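PDB 3QO6: protease Do-like 1, chloroplastic from Arabidopsis thaliana, which acts as a serine endopeptidase of the HtrA (Deg) type in the chloroplast, required at high temperature and possibly degrading damaged proteins. Local coordinates for residues D215-G218 with G219-Q223; G147-S150 with G151-R154; G262-K266 with A267-S271. One frame throughout, in Å; residues are numbered along the deposited sequence.

Contact 1 of 3, residues D215-G218 with G219-Q223; sequences DTVG and GIVDQ
V217 and V221, one helical turn apart, run alongside each other in a common direction, with V217 CG1 4.1 Å from V221 CG2. This is the apolar part of the contact, and each valine is buried; beyond it, V221 rests on V104 of the strand 102-107. I220 meets a carbonyl rather than a methyl. With its CG1 beside the backbone N and anti to the carbonyl carbon (chi1 -67°), the ethyl branch folds back along the axis until CG1 lies 3.3 Å from T216 O.

The stretch belongs to the helix 214-227, which follows the last strand of the protease domain, 209-213, much as trypsin-like folds end in a C-terminal helix. I220 reaches V102 from it, and its side chain is about 8 Å from that of D101, the predicted charge-relay aspartate.

The polar contacts across the two segments are i to i+4 backbone bonds of the helix. V221 N bonds to V217 O at 2.9 Å and D222 N to G218 O at 3.1 Å. I220 N to T216 O is weak at 3.5 Å. D215, at the start of the segment, accepts through OD1 a hydrogen bond from the backbone N of S122 and through OD2 a weak one from that of A123.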
# COMPACT_ATOMS: atom_id res chain seq x y z
N ASP B 215 13.59 -15.63 37.85
CA ASP B 215 14.81 -16.31 38.25
C ASP B 215 16.02 -15.88 37.42
O ASP B 215 17.09 -15.58 37.97
CB ASP B 215 14.62 -17.84 38.20
CG ASP B 215 13.69 -18.34 39.31
OD1 ASP B 215 13.16 -17.50 40.09
OD2 ASP B 215 13.49 -19.57 39.40
N THR B 216 15.88 -15.82 36.10
CA THR B 216 17.04 -15.41 35.35
C THR B 216 17.25 -13.90 35.52
O THR B 216 18.37 -13.40 35.41
CB THR B 216 16.96 -15.89 33.85
OG1 THR B 216 16.79 -14.79 32.96
CG2 THR B 216 15.85 -16.89 33.67
N VAL B 217 16.19 -13.18 35.88
CA VAL B 217 16.30 -11.74 36.07
C VAL B 217 17.14 -11.39 37.28
O VAL B 217 18.09 -10.61 37.19
CB VAL B 217 14.88 -11.10 36.21
CG1 VAL B 217 14.96 -9.69 36.79
CG2 VAL B 217 14.24 -11.03 34.85
N GLY B 218 16.79 -11.97 38.42
CA GLY B 218 17.50 -11.71 39.66
C GLY B 218 19.01 -11.87 39.57
O GLY B 218 19.75 -11.07 40.13
N GLY B 219 19.47 -12.92 38.88
CA GLY B 219 20.90 -13.13 38.74
C GLY B 219 21.55 -11.98 38.01
O GLY B 219 22.54 -11.41 38.47
N ILE B 220 20.97 -11.64 36.86
CA ILE B 220 21.44 -10.56 36.00
C ILE B 220 21.44 -9.21 36.71
O ILE B 220 22.37 -8.43 36.55
CB ILE B 220 20.55 -10.48 34.75
CG1 ILE B 220 20.77 -11.73 33.92
CG2 ILE B 220 20.81 -9.17 33.97
CD1 ILE B 220 20.00 -11.71 32.63
N VAL B 221 20.40 -8.91 37.48
CA VAL B 221 20.40 -7.65 38.19
C VAL B 221 21.56 -7.63 39.22
O VAL B 221 22.19 -6.58 39.40
CB VAL B 221 19.03 -7.39 38.88
CG1 VAL B 221 19.11 -6.16 39.79
CG2 VAL B 221 17.97 -7.15 37.81
N ASP B 222 21.85 -8.76 39.88
CA ASP B 222 22.96 -8.79 40.84
C ASP B 222 24.24 -8.43 40.12
O ASP B 222 24.91 -7.44 40.45
CB ASP B 222 23.14 -10.17 41.48
CG ASP B 222 21.98 -10.56 42.35
OD1 ASP B 222 21.57 -9.73 43.19
OD2 ASP B 222 21.49 -11.70 42.21
N GLN B 223 24.58 -9.24 39.12
CA GLN B 223 25.79 -9.02 38.36
C GLN B 223 25.88 -7.63 37.79
O GLN B 223 26.97 -7.06 37.68
CB GLN B 223 25.89 -10.01 37.23
CG GLN B 223 25.97 -11.42 37.69
CD GLN B 223 26.09 -12.33 36.51
OE1 GLN B 223 27.07 -12.26 35.76
NE2 GLN B 223 25.09 -13.19 36.32

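Contact 2 of 3, residues G147-S150 with G151-R154; sequences GVIS and GLRR
I149 and L152 meet on one side of the chain, where a branch methyl of the first lies against the branch point of the second. I149 CG2 sits 3.8 Å from L152 CG and 3.9 Å from L152 CD2. The isoleucine holds this methyl anti to its own backbone N and beside its carbonyl carbon (chi1 -74° for CG1), which sends CG2 forward along the chain, to 3.5 Å from G151 O. L152 leaves the backbone to one side, and its end comes nearer to I149; both side chains also rest on L125.

R154 turns its CB toward the preceding segment. Its chain is bent at chi2 (-59°), and NH2 stops 4.0 Å from S150 O, an oxygen that lies oblique to the guanidinium and too far for a bond. The group is held by other partners: NE gives a hydrogen bond to Q170 OE1, and NH1 one to D141 O of the second subunit. The hydroxyl of S150 is hydrogen-bonded to L144 O of the second subunit. S150 and one end of the R154 guanidinium thus take part in the subunit interface, while NE stays with Q170 of its own chain. R153 lays its guanidinium over its neighbour, with L152 CB 3.7 Å above the plane.

G151, where the second segment begins, has no side chain, and a CB there would clash with R154 NE. S150 and G151 both face Q170 of the adjacent strand 168-171, a classic beta bulge; just beyond it, at L152 and R153, the strand 143-157 of the trypsin-like protease domain turns a corner.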
# COMPACT_ATOMS: atom_id res chain seq x y z
N GLY B 147 -4.69 -12.09 33.51
CA GLY B 147 -4.79 -13.24 32.66
C GLY B 147 -4.25 -14.45 33.38
O GLY B 147 -4.21 -14.53 34.60
N VAL B 148 -3.74 -15.38 32.60
CA VAL B 148 -3.28 -16.63 33.17
C VAL B 148 -1.89 -17.00 32.58
O VAL B 148 -1.46 -16.45 31.56
CB VAL B 148 -4.38 -17.68 32.80
CG1 VAL B 148 -3.86 -18.69 31.76
CG2 VAL B 148 -4.97 -18.29 34.03
N ILE B 149 -1.15 -17.88 33.25
CA ILE B 149 0.10 -18.31 32.65
C ILE B 149 -0.38 -19.28 31.56
O ILE B 149 -1.05 -20.26 31.88
CB ILE B 149 0.97 -19.12 33.62
CG1 ILE B 149 1.61 -18.20 34.66
CG2 ILE B 149 2.00 -19.93 32.81
CD1 ILE B 149 2.75 -18.86 35.41
N SER B 150 -0.05 -19.00 30.31
CA SER B 150 -0.49 -19.83 29.19
C SER B 150 0.50 -20.90 28.85
O SER B 150 0.15 -21.92 28.24
CB SER B 150 -0.70 -18.99 27.94
OG SER B 150 -1.78 -18.10 28.10
N GLY B 151 1.74 -20.64 29.22
CA GLY B 151 2.82 -21.56 28.91
C GLY B 151 4.09 -21.25 29.67
O GLY B 151 4.31 -20.12 30.17
N LEU B 152 4.94 -22.26 29.75
CA LEU B 152 6.21 -22.14 30.43
C LEU B 152 7.33 -22.70 29.58
O LEU B 152 7.10 -23.44 28.64
CB LEU B 152 6.12 -22.89 31.76
CG LEU B 152 5.14 -22.14 32.65
CD1 LEU B 152 4.75 -22.96 33.87
CD2 LEU B 152 5.80 -20.80 33.02
N ARG B 153 8.57 -22.32 29.91
CA ARG B 153 9.73 -22.82 29.19
C ARG B 153 9.69 -22.59 27.67
O ARG B 153 10.16 -23.42 26.89
CB ARG B 153 9.90 -24.32 29.50
CG ARG B 153 10.23 -24.60 30.99
CD ARG B 153 9.51 -25.84 31.54
NE ARG B 153 8.71 -25.55 32.75
CZ ARG B 153 7.52 -26.11 32.99
NH1 ARG B 153 7.00 -26.98 32.13
NH2 ARG B 153 6.84 -25.83 34.11
N ARG B 154 9.16 -21.44 27.24
CA ARG B 154 9.10 -21.13 25.82
C ARG B 154 10.40 -20.49 25.39
O ARG B 154 11.09 -19.89 26.22
CB ARG B 154 7.99 -20.11 25.53
CG ARG B 154 6.60 -20.45 26.05
CD ARG B 154 6.09 -21.76 25.47
NE ARG B 154 4.63 -21.81 25.49
CZ ARG B 154 3.90 -22.89 25.20
NH1 ARG B 154 4.49 -24.04 24.87
NH2 ARG B 154 2.58 -22.81 25.23

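Contact 3 of 3, residues G262-K266 with A267-S271; sequences GPAGK and AGLQS
L269 has its first torsion at -99°, away from the usual staggered values, and its second at 64°; together they carry CD2 back to the side of the one-turn helix, 3.7 Å from A264 CB. The same leucine's CB lies 3.6 Å from A264 O, so its side chain lines both the methyl and the carbonyl of A264. G268 makes the return possible: its positive phi (74°) reverses the chain just after A267.

The result is a Schellman motif closing the short helix 263-266 of the PDZ domain. L269 N reaches back to A264 O in a straight bond of 2.8 Å, and G268 N bonds to G265 O at 2.7 Å, the donor standing well above the carbonyl plane. Before the reversal, A267 N bonds to P263 O at 2.9 Å, while A267 CB comes within 3.2 Å of that oxygen. L269 and A264 form the hydrophobic contact that accompanies the two backbone bonds of the motif.

Replacing L269 by an alanine would probably take away the CD1 and CD2 contacts of A264 CB and open a gap toward I326, which the leucine also touches. P263 and A267 pack on V328 of the strand 326-332, with A264 set against I237. K266 holds its chain extended beyond CG and forms a salt bridge through NZ with E331 of that same strand.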
# COMPACT_ATOMS: atom_id res chain seq x y z
N GLY B 262 39.86 -16.60 18.43
CA GLY B 262 38.79 -17.02 19.35
C GLY B 262 38.93 -18.46 19.84
O GLY B 262 39.84 -19.16 19.41
N PRO B 263 38.04 -18.95 20.71
CA PRO B 263 38.12 -20.32 21.22
C PRO B 263 38.17 -21.44 20.20
O PRO B 263 39.12 -22.22 20.20
CB PRO B 263 36.93 -20.41 22.15
CG PRO B 263 36.84 -19.03 22.69
CD PRO B 263 37.04 -18.18 21.47
N ALA B 264 37.15 -21.55 19.35
CA ALA B 264 37.15 -22.61 18.32
C ALA B 264 38.28 -22.37 17.32
O ALA B 264 38.78 -23.30 16.67
CB ALA B 264 35.81 -22.64 17.61
N GLY B 265 38.68 -21.12 17.19
CA GLY B 265 39.78 -20.82 16.30
C GLY B 265 41.07 -21.44 16.84
O GLY B 265 41.69 -22.25 16.16
N LYS B 266 41.45 -21.07 18.06
CA LYS B 266 42.65 -21.60 18.70
C LYS B 266 42.55 -23.10 18.82
O LYS B 266 43.56 -23.80 18.84
CB LYS B 266 42.84 -21.00 20.09
CG LYS B 266 42.99 -19.50 20.12
CD LYS B 266 42.77 -18.94 21.51
CE LYS B 266 42.57 -17.45 21.45
NZ LYS B 266 42.37 -16.84 22.80
N ALA B 267 41.32 -23.61 18.90
CA ALA B 267 41.11 -25.05 18.99
C ALA B 267 41.12 -25.69 17.62
O ALA B 267 40.90 -26.90 17.52
CB ALA B 267 39.80 -25.35 19.67
N GLY B 268 41.32 -24.87 16.58
CA GLY B 268 41.38 -25.36 15.21
C GLY B 268 40.14 -25.83 14.42
O GLY B 268 40.26 -26.75 13.58
N LEU B 269 38.97 -25.24 14.66
CA LEU B 269 37.79 -25.59 13.88
C LEU B 269 37.94 -24.91 12.52
O LEU B 269 38.46 -23.79 12.44
CB LEU B 269 36.51 -25.09 14.55
CG LEU B 269 35.77 -26.15 15.35
CD1 LEU B 269 36.65 -26.59 16.52
CD2 LEU B 269 34.43 -25.60 15.82
N GLN B 270 37.49 -25.57 11.46
CA GLN B 270 37.64 -25.00 10.12
C GLN B 270 36.44 -24.21 9.61
O GLN B 270 35.29 -24.59 9.81
CB GLN B 270 37.95 -26.10 9.12
CG GLN B 270 39.15 -26.94 9.50
CD GLN B 270 39.27 -28.17 8.62
OE1 GLN B 270 39.97 -29.12 8.97
NE2 GLN B 270 38.59 -28.16 7.47
N SER B 271 36.75 -23.12 8.93
CA SER B 271 35.75 -22.23 8.35
C SER B 271 35.40 -22.66 6.91
O SER B 271 36.07 -23.50 6.31
CB SER B 271 36.30 -20.82 8.36
OG SER B 271 36.89 -20.54 9.62

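In the fold
Taken together, the three contacts illustrate how short-range packing varies with its setting. Contacts 1 and 2 belong to the protease domain, their centres about 20 Å apart and not touching; the centre of contact 3, in the PDZ domain, is about 31 Å from that of contact 1 and about 39 Å from that of contact 2. Contact 2 is the buried one, whereas the other two are partly buried, each with one side against a strand. Regular helical bonds dominate contact 1, and capping bonds around a glycine dominate contact 3; no hydrogen bond crosses contact 2, whose polar groups bond to neighbouring strands and loops and to a second subunit. Contacts 1 and 3 touch no other subunit.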